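Local coordinates for DNA damage response protein Rtt109, putative (PDB 5ZB9) that probably transfers acetyl groups from acetyl-CoA to histone lysines, as a fungal histone H3 acetyltransferase linked to the DNA damage response, at residues Gly131-Val136 / Val322-Gly327; Ser69-Phe74 / Lys441-Thr446; Ile28-Ser33 / Cys52-Leu57; Lys15-Gly20 / Arg113-Ala118; Thr204-Val209 / Leu236-Leu241. All blocks are in the same frame, centred on the assembly; numbering follows the deposited sequence.

Contact 1: Gly131-Val136 / Val322-Gly327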
# COMPACT_ATOMS: atom_id res chain seq x y z
N GLY A 131 -6.17 5.32 -19.24
CA GLY A 131 -5.65 6.68 -19.27
C GLY A 131 -5.37 7.32 -17.92
O GLY A 131 -4.88 8.45 -17.87
N VAL A 132 -5.68 6.63 -16.83
CA VAL A 132 -5.48 7.20 -15.50
C VAL A 132 -4.28 6.59 -14.77
O VAL A 132 -4.21 5.37 -14.57
CB VAL A 132 -6.73 7.01 -14.62
CG1 VAL A 132 -6.47 7.51 -13.20
CG2 VAL A 132 -7.92 7.72 -15.25
N ARG A 133 -3.34 7.44 -14.38
CA ARG A 133 -2.18 7.02 -13.60
C ARG A 133 -2.59 6.26 -12.33
O ARG A 133 -3.54 6.65 -11.64
CB ARG A 133 -1.33 8.25 -13.24
CG ARG A 133 -0.03 7.92 -12.53
CD ARG A 133 0.88 9.13 -12.44
NE ARG A 133 1.61 9.37 -13.68
CZ ARG A 133 1.59 10.51 -14.36
NH1 ARG A 133 0.88 11.54 -13.91
NH2 ARG A 133 2.29 10.63 -15.48
N LEU A 134 -1.89 5.17 -12.05
CA LEU A 134 -2.13 4.38 -10.85
C LEU A 134 -0.86 4.23 -10.01
O LEU A 134 0.23 4.00 -10.54
CB LEU A 134 -2.68 2.99 -11.20
CG LEU A 134 -3.08 2.11 -10.02
CD1 LEU A 134 -4.28 1.27 -10.39
CD2 LEU A 134 -1.94 1.21 -9.54
N MET A 135 -1.01 4.36 -8.69
CA MET A 135 0.12 4.29 -7.78
C MET A 135 -0.08 3.23 -6.69
O MET A 135 -1.16 3.13 -6.10
CB MET A 135 0.34 5.65 -7.13
CG MET A 135 1.40 5.65 -6.05
SD MET A 135 1.83 7.30 -5.49
CE MET A 135 0.45 7.69 -4.43
N VAL A 136 0.96 2.44 -6.44
CA VAL A 136 0.99 1.58 -5.27
C VAL A 136 1.95 2.20 -4.27
O VAL A 136 3.07 2.56 -4.62
CB VAL A 136 1.42 0.14 -5.58
CG1 VAL A 136 1.45 -0.70 -4.31
CG2 VAL A 136 0.49 -0.47 -6.61
N VAL A 322 4.87 3.78 -9.40
CA VAL A 322 4.02 4.59 -10.28
C VAL A 322 3.86 3.94 -11.65
O VAL A 322 4.85 3.75 -12.38
CB VAL A 322 4.56 6.02 -10.45
CG1 VAL A 322 3.64 6.84 -11.34
CG2 VAL A 322 4.72 6.70 -9.09
N ILE A 323 2.62 3.61 -11.98
CA ILE A 323 2.28 2.91 -13.21
C ILE A 323 1.60 3.83 -14.22
O ILE A 323 0.55 4.41 -13.93
CB ILE A 323 1.37 1.69 -12.93
CG1 ILE A 323 2.11 0.66 -12.08
CG2 ILE A 323 0.86 1.08 -14.24
CD1 ILE A 323 1.22 -0.43 -11.51
N ASN A 324 2.20 3.97 -15.39
CA ASN A 324 1.60 4.80 -16.44
C ASN A 324 1.01 3.92 -17.52
O ASN A 324 1.74 3.26 -18.26
CB ASN A 324 2.64 5.77 -17.02
CG ASN A 324 3.13 6.77 -15.99
OD1 ASN A 324 2.38 7.64 -15.56
ND2 ASN A 324 4.39 6.63 -15.57
N PRO A 325 -0.32 3.91 -17.62
CA PRO A 325 -1.07 3.06 -18.55
C PRO A 325 -0.87 3.52 -20.00
O PRO A 325 -0.36 4.63 -20.21
CB PRO A 325 -2.51 3.25 -18.09
CG PRO A 325 -2.54 4.66 -17.62
CD PRO A 325 -1.22 4.85 -16.92
N PRO A 326 -1.26 2.69 -20.98
CA PRO A 326 -1.07 3.08 -22.38
C PRO A 326 -1.74 4.42 -22.70
O PRO A 326 -2.90 4.63 -22.34
CB PRO A 326 -1.71 1.93 -23.16
CG PRO A 326 -1.62 0.76 -22.24
CD PRO A 326 -1.83 1.33 -20.87
N GLY A 327 -1.01 5.31 -23.36
CA GLY A 327 -1.52 6.63 -23.66
C GLY A 327 -1.02 7.62 -22.64
O GLY A 327 -1.51 8.74 -22.54
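Leu-134 and Ile-323 form the antiparallel hydrogen-bonded pair that joins strands 133-136 and 322-324 in the central sheet. Ile-323 N meets Leu-134 O at 2.8 Å, and Leu-134 N returns to Ile-323 O at 3.2 Å. Their side chains lie alongside each other, CD2 of Leu-134 4.1 Å from CD1 of Ile-323, and Val-124 of helix 111-127 packs on both. Equally close is the polar cluster beside the pair. A bend at chi3 (-81°) swings the guanidinium of Arg-133 beside Asn-324, where its NE gives a 2.7 Å hydrogen bond to OD1 in the carbonyl plane; NH2 adds a weak one to the same oxygen. The two flat groups stand almost perpendicular, 87° apart, while Val-322 CG1 touches Arg-133 CD at 3.8 Å. The other end is looser: Pro-325 rests CG on Val-132 O (3.5 Å) and on exposed Gly-131, by van der Waals contact alone. Val-332 O also accepts from Arg-133 NH2, and ND2 of Asn-324 is hydrogen-bonded to Glu-183 OE2 and Gln-243 OE1. With both amide ends engaged, the chemistry implies a fixed flip; neutral oxygens hold the guanidinium, and Glu-183, reached through Asn-324, may help balance its charge.

Contact 2: Ser69-Phe74 / Lys441-Thr446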
# COMPACT_ATOMS: atom_id res chain seq x y z
N SER A 69 -10.91 -26.84 11.86
CA SER A 69 -9.80 -26.10 12.44
C SER A 69 -9.03 -25.26 11.42
O SER A 69 -8.33 -25.80 10.55
CB SER A 69 -8.84 -27.07 13.14
OG SER A 69 -8.34 -28.04 12.22
N GLU A 70 -9.17 -23.95 11.53
CA GLU A 70 -8.35 -23.02 10.77
C GLU A 70 -7.53 -22.17 11.73
O GLU A 70 -7.98 -21.87 12.83
CB GLU A 70 -9.21 -22.11 9.89
CG GLU A 70 -9.85 -22.77 8.69
CD GLU A 70 -10.66 -21.79 7.86
OE1 GLU A 70 -10.27 -20.60 7.79
OE2 GLU A 70 -11.70 -22.21 7.29
N VAL A 71 -6.33 -21.77 11.31
CA VAL A 71 -5.66 -20.68 12.02
C VAL A 71 -5.16 -19.63 11.03
O VAL A 71 -4.48 -19.94 10.05
CB VAL A 71 -4.50 -21.19 12.92
CG1 VAL A 71 -3.40 -21.86 12.11
CG2 VAL A 71 -3.96 -20.05 13.76
N ILE A 72 -5.51 -18.38 11.30
CA ILE A 72 -5.05 -17.26 10.49
C ILE A 72 -3.53 -17.13 10.57
O ILE A 72 -2.96 -17.14 11.66
CB ILE A 72 -5.71 -15.95 10.95
CG1 ILE A 72 -7.18 -15.92 10.53
CG2 ILE A 72 -4.98 -14.75 10.37
CD1 ILE A 72 -7.92 -14.74 11.08
N ILE A 73 -2.88 -17.01 9.42
CA ILE A 73 -1.43 -16.85 9.41
C ILE A 73 -0.99 -15.46 8.94
O ILE A 73 0.15 -15.06 9.16
CB ILE A 73 -0.76 -17.89 8.51
CG1 ILE A 73 -1.24 -17.73 7.06
CG2 ILE A 73 -1.01 -19.29 9.03
CD1 ILE A 73 -0.34 -18.37 6.05
N PHE A 74 -1.89 -14.72 8.31
CA PHE A 74 -1.50 -13.46 7.70
C PHE A 74 -2.71 -12.57 7.47
O PHE A 74 -3.78 -13.05 7.11
CB PHE A 74 -0.77 -13.71 6.38
CG PHE A 74 -0.15 -12.48 5.79
CD1 PHE A 74 0.92 -11.84 6.42
CD2 PHE A 74 -0.61 -11.96 4.58
CE1 PHE A 74 1.50 -10.70 5.86
CE2 PHE A 74 -0.03 -10.83 4.02
CZ PHE A 74 1.02 -10.20 4.67
N LYS A 441 -5.60 -20.73 21.33
CA LYS A 441 -6.34 -19.48 21.38
C LYS A 441 -6.49 -18.85 20.00
O LYS A 441 -7.53 -18.27 19.69
CB LYS A 441 -5.66 -18.50 22.34
CG LYS A 441 -5.50 -19.04 23.76
CD LYS A 441 -4.68 -18.12 24.64
CE LYS A 441 -5.51 -17.58 25.80
NZ LYS A 441 -6.75 -16.91 25.32
N ALA A 442 -5.46 -18.98 19.17
CA ALA A 442 -5.49 -18.42 17.82
C ALA A 442 -6.47 -19.19 16.93
O ALA A 442 -7.21 -18.59 16.14
CB ALA A 442 -4.09 -18.44 17.20
N ILE A 443 -6.47 -20.51 17.06
CA ILE A 443 -7.43 -21.34 16.34
C ILE A 443 -8.86 -20.97 16.71
O ILE A 443 -9.75 -20.94 15.86
CB ILE A 443 -7.19 -22.83 16.61
CG1 ILE A 443 -5.92 -23.29 15.89
CG2 ILE A 443 -8.37 -23.66 16.14
CD1 ILE A 443 -5.55 -24.73 16.15
N ALA A 444 -9.07 -20.65 17.99
CA ALA A 444 -10.39 -20.25 18.46
C ALA A 444 -10.75 -18.86 17.94
O ALA A 444 -11.89 -18.60 17.56
CB ALA A 444 -10.43 -20.28 19.98
N SER A 445 -9.77 -17.97 17.93
CA SER A 445 -9.98 -16.61 17.45
C SER A 445 -10.34 -16.62 15.96
O SER A 445 -11.21 -15.86 15.52
CB SER A 445 -8.74 -15.76 17.69
OG SER A 445 -8.50 -15.58 19.07
N THR A 446 -9.69 -17.51 15.21
CA THR A 446 -9.93 -17.66 13.78
C THR A 446 -11.37 -18.10 13.48
O THR A 446 -12.07 -17.44 12.70
CB THR A 446 -8.95 -18.68 13.16
OG1 THR A 446 -7.62 -18.16 13.25
CG2 THR A 446 -9.29 -18.92 11.70
O HOH W 1 -10.66 -22.78 13.42
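Glu-70 meets Thr-446 and Ile-443 where helix 439-457, late in the chain, packs across the start of strand 71-82, almost at right angles (93°). Glu-70 CB lies 3.7 Å from Thr-446 CG2, and Glu-70 O receives a CA-H...O contact from Ile-443; the carboxylate forms salt bridges with Arg-26 and Arg-465. A water accepts from Glu-70 N at 2.7 Å and donates to Ile-443 O at 3.2 Å. Val-71 supplies the apolar step. With CG1 set between its own backbone N and carbonyl carbon (chi1 63°), the other methyl, CG2, meets Ala-442 CB at 3.8 Å, and CB packs on Ile-443 CG1 at 3.9 Å. Next comes Ile-72, whose N-H points at Thr-446 OG1: the hydrogen bond is 2.9 Å and nearly straight (163°), and CG1 lies close by the same hydroxyl, the two side chains crossing at a slant. The Ile-72 side chain is about 8 Å from that of Ser-96, a CoA-site residue in another structure of the protein; no CoA is bound here. Thr-446 OG1 donates to Ala-442 O, 3.0 Å away, from above the carbonyl plane and on the face opposite to Thr-446 N. Ile-73 and Phe-74 both face Val-59 in a classic beta bulge. The chemistry implies that one threonine hydroxyl ties together two elements that otherwise meet through apolar side chains, a CA-H...O contact and one bridging water.

Contact 3: Ile28-Ser33 / Cys52-Leu57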
# COMPACT_ATOMS: atom_id res chain seq x y z
N ILE A 28 -12.50 -9.32 2.36
CA ILE A 28 -13.68 -8.50 2.56
C ILE A 28 -13.36 -7.08 2.14
O ILE A 28 -12.22 -6.64 2.25
CB ILE A 28 -14.20 -8.55 4.02
CG1 ILE A 28 -13.20 -7.95 4.98
CG2 ILE A 28 -14.52 -10.00 4.43
CD1 ILE A 28 -13.71 -7.91 6.40
N SER A 29 -14.35 -6.38 1.62
CA SER A 29 -14.14 -5.01 1.18
C SER A 29 -15.34 -4.14 1.50
O SER A 29 -16.39 -4.63 1.91
CB SER A 29 -13.84 -4.96 -0.32
OG SER A 29 -14.99 -5.25 -1.09
N SER A 30 -15.17 -2.83 1.33
CA SER A 30 -16.28 -1.90 1.50
C SER A 30 -16.47 -1.14 0.19
O SER A 30 -15.55 -1.06 -0.62
CB SER A 30 -16.02 -0.94 2.66
OG SER A 30 -14.87 -0.16 2.42
N ALA A 31 -17.67 -0.62 -0.04
CA ALA A 31 -17.92 0.08 -1.29
C ALA A 31 -17.23 1.42 -1.22
O ALA A 31 -17.04 1.95 -0.12
CB ALA A 31 -19.41 0.24 -1.54
N PRO A 32 -16.84 1.98 -2.37
CA PRO A 32 -16.19 3.29 -2.38
C PRO A 32 -17.06 4.33 -1.70
O PRO A 32 -18.25 4.43 -2.01
CB PRO A 32 -16.03 3.60 -3.88
CG PRO A 32 -16.09 2.29 -4.56
CD PRO A 32 -16.98 1.41 -3.72
N SER A 33 -16.49 5.08 -0.78
CA SER A 33 -17.22 6.15 -0.12
C SER A 33 -16.32 7.37 -0.05
O SER A 33 -15.10 7.24 -0.07
CB SER A 33 -17.70 5.71 1.27
OG SER A 33 -16.61 5.33 2.08
N CYS A 52 -12.69 6.44 -1.19
CA CYS A 52 -11.83 5.37 -0.70
C CYS A 52 -12.58 4.05 -0.60
O CYS A 52 -13.77 4.02 -0.26
CB CYS A 52 -11.22 5.73 0.65
SG CYS A 52 -9.98 4.53 1.21
N GLU A 53 -11.88 2.97 -0.89
CA GLU A 53 -12.42 1.62 -0.83
C GLU A 53 -11.50 0.77 0.04
O GLU A 53 -10.31 0.67 -0.24
CB GLU A 53 -12.54 1.05 -2.25
CG GLU A 53 -12.98 -0.42 -2.36
CD GLU A 53 -13.01 -0.92 -3.82
OE1 GLU A 53 -12.76 -0.10 -4.73
OE2 GLU A 53 -13.29 -2.12 -4.06
N ASN A 54 -12.04 0.20 1.12
CA ASN A 54 -11.24 -0.66 1.99
C ASN A 54 -11.19 -2.10 1.50
O ASN A 54 -12.19 -2.64 1.04
CB ASN A 54 -11.78 -0.66 3.42
CG ASN A 54 -11.80 0.71 4.04
OD1 ASN A 54 -11.07 1.61 3.63
ND2 ASN A 54 -12.64 0.88 5.05
N HIS A 55 -10.01 -2.72 1.61
CA HIS A 55 -9.84 -4.14 1.32
C HIS A 55 -9.06 -4.81 2.42
O HIS A 55 -8.03 -4.30 2.86
CB HIS A 55 -9.11 -4.35 -0.00
CG HIS A 55 -9.88 -3.90 -1.20
ND1 HIS A 55 -10.73 -4.74 -1.89
CD2 HIS A 55 -9.93 -2.71 -1.83
CE1 HIS A 55 -11.27 -4.08 -2.90
NE2 HIS A 55 -10.80 -2.85 -2.89
N PHE A 56 -9.53 -5.98 2.84
CA PHE A 56 -8.79 -6.75 3.82
C PHE A 56 -8.75 -8.23 3.44
O PHE A 56 -9.78 -8.83 3.15
CB PHE A 56 -9.39 -6.59 5.21
CG PHE A 56 -8.68 -7.39 6.26
CD1 PHE A 56 -7.44 -7.00 6.72
CD2 PHE A 56 -9.25 -8.55 6.76
CE1 PHE A 56 -6.78 -7.75 7.67
CE2 PHE A 56 -8.60 -9.29 7.72
CZ PHE A 56 -7.36 -8.89 8.17
N LEU A 57 -7.56 -8.80 3.44
CA LEU A 57 -7.40 -10.20 3.13
C LEU A 57 -6.84 -10.93 4.34
O LEU A 57 -5.75 -10.61 4.81
CB LEU A 57 -6.46 -10.40 1.93
CG LEU A 57 -6.00 -11.84 1.65
CD1 LEU A 57 -7.18 -12.72 1.22
CD2 LEU A 57 -4.90 -11.87 0.61
O HOH W 2 -15.61 -3.15 -2.62
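Ser-30 reaches Asn-54 through its first torsion: chi1 of 62° places OG between the backbone N and the carbonyl carbon, from where it accepts the N-H of Asn-54 at 3.1 Å. The serine hydroxyl thus stands in for a backbone carbonyl, while Ser-30 N still bonds to Asn-54 O. A similar torsion in Ser-29 (72°) directs its OG to a water, which it meets as donor; that water donates in turn to Ser-30 O and to OE2 of Glu-53. Ser-30 O, turned from the neighbouring strand's amides, also lies 3.2 Å from Glu-53 CG. Beyond Ala-31, Pro-32 makes a CA-H...O contact to Cys-52 O (3.3 Å) where the register shifts by one residue. Regular antiparallel pairing frames this irregularity. Ile-28 and Phe-56 exchange two bonds, of which Phe-56 N to Ile-28 O is 2.8 Å; Ser-33 and Cys-52 do the same, Cys-52 N meeting Ser-33 O at 2.8 Å. Cys-52 forms a disulfide with Cys-35 in another structure of this protein, but not here. Apolar side-chain contacts are sparser: Ile-28 CG1 approaches the edge of the Phe-56 ring, and Ser-29 CB sits 3.5 Å from ND1 of His-55, an atom hydrogen-bonded to His-27. The pair belongs to the large mixed sheet, with strand 71-82 beyond 52-57. Helix 421-432 lies against Ile-28, Asn-54 and Phe-56, and helix 111-127 packs on His-55 and Leu-57 across the sheet.

Contact 4: Lys15-Gly20 / Arg113-Ala118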
# COMPACT_ATOMS: atom_id res chain seq x y z
N LYS A 15 -2.06 -19.83 -8.69
CA LYS A 15 -1.02 -19.91 -9.71
C LYS A 15 0.39 -19.59 -9.20
O LYS A 15 1.37 -20.04 -9.78
CB LYS A 15 -1.35 -18.98 -10.87
CG LYS A 15 -2.57 -19.36 -11.69
CD LYS A 15 -2.57 -18.54 -12.97
CE LYS A 15 -3.89 -18.60 -13.69
NZ LYS A 15 -4.91 -17.74 -13.05
N VAL A 16 0.50 -18.80 -8.13
CA VAL A 16 1.82 -18.41 -7.64
C VAL A 16 2.27 -19.24 -6.45
O VAL A 16 3.47 -19.34 -6.18
CB VAL A 16 1.88 -16.90 -7.26
CG1 VAL A 16 1.37 -16.04 -8.40
CG2 VAL A 16 1.10 -16.61 -5.98
N LEU A 17 1.33 -19.84 -5.73
CA LEU A 17 1.70 -20.65 -4.56
C LEU A 17 2.28 -21.98 -5.00
O LEU A 17 1.85 -22.55 -6.00
CB LEU A 17 0.49 -20.87 -3.64
CG LEU A 17 -0.02 -19.64 -2.88
CD1 LEU A 17 -1.26 -19.97 -2.08
CD2 LEU A 17 1.06 -19.09 -1.97
N PRO A 18 3.28 -22.48 -4.26
CA PRO A 18 3.87 -23.78 -4.59
C PRO A 18 2.83 -24.91 -4.59
O PRO A 18 1.92 -24.91 -3.76
CB PRO A 18 4.90 -23.99 -3.49
CG PRO A 18 5.25 -22.61 -3.03
CD PRO A 18 3.99 -21.81 -3.16
N THR A 19 2.99 -25.83 -5.53
CA THR A 19 2.15 -27.02 -5.63
C THR A 19 1.95 -27.70 -4.28
O THR A 19 2.91 -28.01 -3.59
CB THR A 19 2.75 -28.03 -6.62
OG1 THR A 19 2.60 -27.53 -7.95
CG2 THR A 19 2.06 -29.38 -6.50
N GLY A 20 0.69 -27.91 -3.91
CA GLY A 20 0.38 -28.61 -2.68
C GLY A 20 0.24 -27.72 -1.47
O GLY A 20 -0.17 -28.18 -0.41
N ARG A 113 5.35 -13.21 1.30
CA ARG A 113 5.73 -12.33 0.20
C ARG A 113 4.88 -12.62 -1.02
O ARG A 113 4.38 -11.70 -1.67
CB ARG A 113 7.22 -12.46 -0.14
CG ARG A 113 7.66 -11.59 -1.32
CD ARG A 113 9.17 -11.65 -1.60
NE ARG A 113 9.66 -13.01 -1.87
CZ ARG A 113 9.40 -13.71 -2.97
NH1 ARG A 113 8.65 -13.19 -3.93
NH2 ARG A 113 9.89 -14.93 -3.11
N LEU A 114 4.71 -13.90 -1.33
CA LEU A 114 3.92 -14.32 -2.49
C LEU A 114 2.46 -13.86 -2.39
O LEU A 114 1.88 -13.36 -3.36
CB LEU A 114 3.98 -15.83 -2.65
CG LEU A 114 5.32 -16.35 -3.16
CD1 LEU A 114 5.31 -17.86 -3.27
CD2 LEU A 114 5.64 -15.72 -4.51
N ILE A 115 1.89 -14.01 -1.20
CA ILE A 115 0.52 -13.59 -0.96
C ILE A 115 0.36 -12.08 -1.13
O ILE A 115 -0.53 -11.63 -1.86
CB ILE A 115 0.06 -14.01 0.45
CG1 ILE A 115 -0.01 -15.53 0.55
CG2 ILE A 115 -1.29 -13.39 0.78
CD1 ILE A 115 -0.30 -16.03 1.94
N SER A 116 1.23 -11.30 -0.48
CA SER A 116 1.18 -9.84 -0.57
C SER A 116 1.30 -9.33 -2.01
O SER A 116 0.60 -8.41 -2.41
CB SER A 116 2.30 -9.22 0.28
OG SER A 116 2.27 -9.71 1.61
N ASN A 117 2.23 -9.93 -2.75
CA ASN A 117 2.45 -9.68 -4.17
C ASN A 117 1.17 -9.95 -4.98
O ASN A 117 0.72 -9.12 -5.76
CB ASN A 117 3.62 -10.57 -4.64
CG ASN A 117 4.06 -10.30 -6.07
OD1 ASN A 117 3.30 -9.85 -6.92
ND2 ASN A 117 5.32 -10.61 -6.35
N ALA A 118 0.58 -11.12 -4.76
CA ALA A 118 -0.60 -11.54 -5.49
C ALA A 118 -1.80 -10.64 -5.20
O ALA A 118 -2.52 -10.27 -6.11
CB ALA A 118 -0.94 -12.99 -5.16
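Leu-114 is the main bump, fitting into the bend that Val-16, Leu-17 and Pro-18 make as helix 9-16 gives way to loop. With CG anti to the carbonyl carbon (chi1 -73°) and the chain extended beyond it, the leucine sends CD1 forward to within 3.7 Å of Val-16 O and 4.2 Å of Pro-18 CD. Pro-18 comes at this methyl head-on, closing one end of the hollow. The reverse fit is made by Val-16: its CG2 settles into the shallow groove between Leu-114 and Ala-118, one turn apart, 4.5 Å from Leu-114 CB and 4.2 Å from Ala-118 CB. The small alanine is what makes room for the valine branch. On the other flank Leu-17 turns its end inward, CD2 resting 4.4 Å from Leu-114 CB and 4.5 Å from Ile-115 CG1. Most of these contacts are long, and the surfaces mate by shape and apolar character, with a light touch. Arg-113, which binds CoA in another structure of the protein but has none here, begins the same helical segment and turns toward Val-172 of helix 162-177. Asn-470, near the C-terminal end of the model, bonds the backbone of Leu-17 and Thr-19. The N-terminal segment meets one side of helix 111-127 through Val-16 to Pro-18, then leads away, while helix 162-177 packs on Ser-116 and Asn-117, and strand 71-82 touches Ile-115 through Phe-74.

Contact 5: Thr204-Val209 / Leu236-Leu241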
# COMPACT_ATOMS: atom_id res chain seq x y z
N THR A 204 7.79 2.70 -12.92
CA THR A 204 9.04 2.86 -12.19
C THR A 204 8.73 2.80 -10.69
O THR A 204 7.64 3.21 -10.26
CB THR A 204 9.75 4.20 -12.55
OG1 THR A 204 9.94 4.29 -13.97
CG2 THR A 204 11.12 4.33 -11.85
N ALA A 205 9.67 2.28 -9.91
CA ALA A 205 9.52 2.24 -8.45
C ALA A 205 10.40 3.29 -7.81
O ALA A 205 11.57 3.45 -8.18
CB ALA A 205 9.86 0.86 -7.92
N PHE A 206 9.85 4.02 -6.84
CA PHE A 206 10.57 5.09 -6.15
C PHE A 206 10.68 4.79 -4.66
O PHE A 206 9.69 4.40 -4.03
CB PHE A 206 9.87 6.44 -6.36
CG PHE A 206 9.76 6.86 -7.81
CD1 PHE A 206 8.72 6.40 -8.61
CD2 PHE A 206 10.69 7.73 -8.37
CE1 PHE A 206 8.62 6.78 -9.93
CE2 PHE A 206 10.60 8.12 -9.70
CZ PHE A 206 9.57 7.65 -10.49
N LEU A 207 11.87 4.97 -4.11
CA LEU A 207 12.11 4.69 -2.71
C LEU A 207 12.88 5.81 -2.04
O LEU A 207 13.88 6.29 -2.57
CB LEU A 207 12.88 3.37 -2.55
CG LEU A 207 13.27 3.06 -1.10
CD1 LEU A 207 12.03 2.72 -0.27
CD2 LEU A 207 14.34 1.97 -1.00
N ILE A 208 12.40 6.23 -0.88
CA ILE A 208 13.12 7.19 -0.05
C ILE A 208 13.23 6.68 1.38
O ILE A 208 12.23 6.30 2.00
CB ILE A 208 12.44 8.57 -0.06
CG1 ILE A 208 12.75 9.31 -1.36
CG2 ILE A 208 12.93 9.41 1.12
CD1 ILE A 208 12.24 10.74 -1.36
N VAL A 209 14.45 6.66 1.90
CA VAL A 209 14.69 6.31 3.28
C VAL A 209 15.44 7.45 3.94
O VAL A 209 16.66 7.50 3.88
CB VAL A 209 15.51 5.01 3.41
CG1 VAL A 209 15.61 4.58 4.86
CG2 VAL A 209 14.89 3.92 2.55
N LEU A 236 14.42 4.04 -8.36
CA LEU A 236 15.00 5.36 -8.22
C LEU A 236 14.91 5.82 -6.79
O LEU A 236 13.89 5.62 -6.13
CB LEU A 236 14.30 6.37 -9.13
CG LEU A 236 14.57 6.26 -10.62
CD1 LEU A 236 13.73 7.25 -11.39
CD2 LEU A 236 16.04 6.49 -10.88
N ASN A 237 15.98 6.44 -6.30
CA ASN A 237 15.98 7.03 -4.97
C ASN A 237 15.47 8.46 -5.00
O ASN A 237 16.24 9.40 -4.86
CB ASN A 237 17.40 6.97 -4.36
CG ASN A 237 17.48 7.60 -2.98
OD1 ASN A 237 18.52 8.13 -2.59
ND2 ASN A 237 16.38 7.56 -2.22
N SER A 238 14.17 8.63 -5.20
CA SER A 238 13.58 9.96 -5.14
C SER A 238 12.06 9.91 -4.98
O SER A 238 11.47 8.83 -4.93
CB SER A 238 13.94 10.76 -6.40
OG SER A 238 13.64 10.02 -7.57
N TYR A 239 11.45 11.08 -4.88
CA TYR A 239 10.01 11.20 -4.78
C TYR A 239 9.44 11.69 -6.12
O TYR A 239 9.83 12.74 -6.62
CB TYR A 239 9.64 12.16 -3.65
CG TYR A 239 8.17 12.47 -3.52
CD1 TYR A 239 7.26 11.48 -3.17
CD2 TYR A 239 7.68 13.75 -3.72
CE1 TYR A 239 5.92 11.76 -3.04
CE2 TYR A 239 6.34 14.04 -3.58
CZ TYR A 239 5.47 13.04 -3.25
OH TYR A 239 4.13 13.32 -3.12
N PRO A 240 8.50 10.92 -6.70
CA PRO A 240 7.98 11.18 -8.05
C PRO A 240 7.02 12.37 -8.08
O PRO A 240 5.87 12.20 -8.49
CB PRO A 240 7.26 9.88 -8.39
CG PRO A 240 6.74 9.42 -7.06
CD PRO A 240 7.83 9.77 -6.07
N LEU A 241 7.50 13.53 -7.65
CA LEU A 241 6.69 14.74 -7.49
C LEU A 241 5.85 15.13 -8.71
O LEU A 241 4.65 15.39 -8.58
CB LEU A 241 7.60 15.91 -7.12
CG LEU A 241 6.94 17.29 -7.10
CD1 LEU A 241 5.85 17.37 -6.02
CD2 LEU A 241 8.00 18.34 -6.90
O HOH W 3 16.76 7.68 0.77
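Phe-206 and Pro-240 form the apolar centre. The proline lays CB over the middle of the aromatic face, 3.6 Å from the ring centroid and only 8° off its normal, a well-centred CH-pi contact. With CG anti to the carbonyl carbon (chi1 -60°), the ring of Phe-206 presents a face to Pro-240. Leu-236 runs alongside in the same direction, with CD1 3.7 Å from Phe-206 CE2, and Thr-204 CG2 adds a methyl at 3.9 Å from that same CD1. Farther along the strand, Ile-208 CD1 packs against Tyr-239 CB at 3.7 Å. Polar atoms appear at the rim of the ring: Ser-238 OG lies in its plane, at the edge, and Ser-238 O approaches Phe-206 CB. Outward again, backbone bonds join the strands in parallel, Leu-236 N giving to Ala-205 O and Leu-236 O receiving Leu-207 N, each at 2.9 Å. Asn-237, the centre of an inverse gamma turn, carries this pattern on with its side chain: ND2 donates to Leu-207 O at 2.8 Å, the oxygen lying close to the amide plane. ND2 also gives to a water, which accepts from Val-209 N as well and forms the outer polar edge. Between strands 202-208 and 235-236 the chain passes through helix 214-218 before returning parallel, a beta-alpha-beta connection. From Pro-240, at the N-cap position, it enters helix 241-244. Strand 317-324 borders 204-208 in the sheet, its Trp-320 and Val-322 packing on both Phe-206 and Pro-240, while helix 214-218 lies by Leu-207 and Asn-237.

Overall arrangement
Contacts 1, 2, 3 and 5 all draw on the same mixed sheet, whereas contact 4 packs the N-terminal segment on helix 111-127. Contact 1 is buried and relies on amide and guanidinium chemistry. Adjoining it, contact 5 lies on the neighbouring strand 202-208, with a probable backbone hydrogen bond between Val-322 and Thr-204. Contact 2 is also buried, though its centre lies about 38 Å from that of contact 1, across the middle of the chain. Contacts 3, 4 and 5 are partly buried; waters bridge contacts 2, 3 and 5, while contact 4 is apolar packing without hydrogen bonds between its segments. Ile-115 of contact 4 also packs on Leu-57 of contact 3, so helix 111-127 borders both.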